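Local coordinates for prophage Lp1 protein 11 (Lactobacillus plantarum WCFS1, PDB 3B7H) that probably binds DNA through a Cro/C1-type helix-turn-helix domain, as phage repressors do, though its exact role in the prophage is not established, at residues M13-I16 / T17-N20. Residues are numbered along the deposited sequence; the frame is centred on the assembly and turned at random.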
ATOM      1  N   MET A  13      10.716   1.047  -9.825  1.00 25.77           N
ATOM      2  CA  MET A  13      11.868   1.307 -10.665  1.00 26.28           C
ATOM      3  C   MET A  13      11.602   0.931 -12.121  1.00 26.79           C
ATOM      4  O   MET A  13      12.014   1.645 -13.011  1.00 26.82           O
ATOM      5  CB  MET A  13      13.105   0.564 -10.118  1.00 26.78           C
ATOM      6  CG  MET A  13      14.415   0.859 -10.848  1.00 26.57           C
ATOM      7  SD  MET A  13      14.868   2.604 -10.911  1.00 26.31           S
ATOM      8  CE  MET A  13      14.409   3.077  -9.303  1.00 27.01           C
ATOM      9  N   GLU A  14      10.900  -0.159 -12.379  1.00 27.02           N
ATOM     10  CA  GLU A  14      10.516  -0.476 -13.746  1.00 28.53           C
ATOM     11  C   GLU A  14       9.673   0.610 -14.387  1.00 27.23           C
ATOM     12  O   GLU A  14       9.895   0.957 -15.529  1.00 27.05           O
ATOM     13  CB  GLU A  14       9.684  -1.728 -13.821  1.00 29.21           C
ATOM     14  CG  GLU A  14      10.355  -3.041 -13.485  1.00 34.24           C
ATOM     15  CD  GLU A  14       9.349  -4.227 -13.556  1.00 35.76           C
ATOM     16  OE1 GLU A  14       8.132  -3.952 -13.832  1.00 45.52           O
ATOM     17  OE2 GLU A  14       9.783  -5.417 -13.376  1.00 43.34           O
ATOM     18  N   LEU A  15       8.671   1.100 -13.672  1.00 26.51           N
ATOM     19  CA  LEU A  15       7.808   2.157 -14.188  1.00 27.19           C
ATOM     20  C   LEU A  15       8.518   3.492 -14.396  1.00 27.82           C
ATOM     21  O   LEU A  15       8.260   4.179 -15.383  1.00 27.90           O
ATOM     22  CB  LEU A  15       6.599   2.388 -13.284  1.00 26.13           C
ATOM     23  CG  LEU A  15       5.578   1.270 -13.102  1.00 24.75           C
ATOM     24  CD1 LEU A  15       4.501   1.722 -12.125  1.00 22.94           C
ATOM     25  CD2 LEU A  15       4.977   0.831 -14.424  1.00 25.24           C
ATOM     26  N   ILE A  16       9.350   3.884 -13.445  1.00 28.69           N
ATOM     27  CA  ILE A  16      10.185   5.089 -13.553  1.00 29.46           C
ATOM     28  C   ILE A  16      11.057   5.019 -14.796  1.00 30.58           C
ATOM     29  O   ILE A  16      11.142   5.975 -15.581  1.00 30.22           O
ATOM     30  CB  ILE A  16      11.098   5.213 -12.330  1.00 28.93           C
ATOM     31  CG1 ILE A  16      10.309   5.673 -11.116  1.00 29.79           C
ATOM     32  CG2 ILE A  16      12.246   6.196 -12.559  1.00 30.20           C
ATOM     33  CD1 ILE A  16      11.147   5.752  -9.808  1.00 28.94           C
ATOM     34  N   THR A  17      11.699   3.872 -14.974  1.00 32.29           N
ATOM     35  CA  THR A  17      12.608   3.637 -16.093  1.00 33.28           C
ATOM     36  C   THR A  17      11.882   3.671 -17.446  1.00 35.12           C
ATOM     37  O   THR A  17      12.382   4.242 -18.428  1.00 35.48           O
ATOM     38  CB  THR A  17      13.342   2.292 -15.898  1.00 33.16           C
ATOM     39  OG1 THR A  17      14.095   2.361 -14.687  1.00 33.18           O
ATOM     40  CG2 THR A  17      14.302   2.010 -17.031  1.00 33.13           C
ATOM     41  N   GLN A  18      10.702   3.070 -17.496  1.00 35.78           N
ATOM     42  CA  GLN A  18       9.856   3.170 -18.697  1.00 37.49           C
ATOM     43  C   GLN A  18       9.477   4.615 -19.039  1.00 37.21           C
ATOM     44  O   GLN A  18       9.314   4.932 -20.196  1.00 37.67           O
ATOM     45  CB  GLN A  18       8.602   2.291 -18.565  1.00 37.56           C
ATOM     46  CG  GLN A  18       8.928   0.792 -18.561  1.00 40.29           C
ATOM     47  CD  GLN A  18       7.707  -0.108 -18.373  1.00 41.81           C
ATOM     48  OE1 GLN A  18       6.558   0.369 -18.217  1.00 45.02           O
ATOM     49  NE2 GLN A  18       7.952  -1.438 -18.396  1.00 48.11           N
ATOM     50  N   GLN A  19       9.396   5.504 -18.056  1.00 36.70           N
ATOM     51  CA  GLN A  19       9.056   6.893 -18.343  1.00 37.19           C
ATOM     52  C   GLN A  19      10.279   7.764 -18.590  1.00 36.46           C
ATOM     53  O   GLN A  19      10.145   8.979 -18.697  1.00 35.97           O
ATOM     54  CB  GLN A  19       8.198   7.509 -17.223  1.00 37.19           C
ATOM     55  CG  GLN A  19       6.755   7.029 -17.197  1.00 39.12           C
ATOM     56  CD  GLN A  19       5.802   8.016 -16.542  1.00 39.02           C
ATOM     57  OE1 GLN A  19       6.022   9.240 -16.549  1.00 43.43           O
ATOM     58  NE2 GLN A  19       4.722   7.489 -15.987  1.00 41.11           N
ATOM     59  N   ASN A  20      11.457   7.149 -18.715  1.00 36.46           N
ATOM     60  CA  ASN A  20      12.712   7.886 -18.895  1.00 36.17           C
ATOM     61  C   ASN A  20      12.949   8.906 -17.763  1.00 35.25           C
ATOM     62  O   ASN A  20      13.452  10.009 -17.997  1.00 35.11           O
ATOM     63  CB  ASN A  20      12.773   8.584 -20.271  1.00 37.14           C
ATOM     64  CG  ASN A  20      12.647   7.599 -21.479  1.00 38.72           C
ATOM     65  OD1 ASN A  20      12.824   6.358 -21.365  1.00 41.10           O
ATOM     66  ND2 ASN A  20      12.373   8.181 -22.658  1.00 38.51           N
TER
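The C-terminal end of helix 4-18, closed by a Schellman motif, brings Met13 against Thr17 where the first helix of the chain ends. The carbonyl oxygen Met13 O takes two bonds from one residue: Thr17 N at 3.0 Å, the regular helical bond, and Thr17 OG1 at 2.8 Å. They reach it from opposite faces of the carbonyl plane, the hydroxyl tilted 31° from that plane. Thr17 OG1 sits beside its own backbone N (chi1 -61°), which turns the hydroxyl back toward the preceding turn; Met13 SD passes 3.9 Å from the same OG1. One residue on, Gln18 N donates to Glu14 O at 3.0 Å, and CG of the extended Gln18 side chain lies 3.2 Å from Glu14 O. That chain then passes across Leu15 at an angle, with Leu15 CD2 4.1 Å from Gln18 OE1. At Gln19 the helical pattern gives way: its N is shared weakly between Leu15 O and Ile16 O. Asn20, with positive phi, is the C-prime residue, its N bonding to Thr17 O at 3.1 Å while Leu21 N returns to Ile16 O. Gln19 NE2 bonds to Leu60 O, and Ile16 packs on Ile23 and Val26 of helix 23-30. The Thr17 hydroxyl is thus held against the backbone by Met13 O, and the weak bonds of Gln19 N mark where helix yields to Schellman turn.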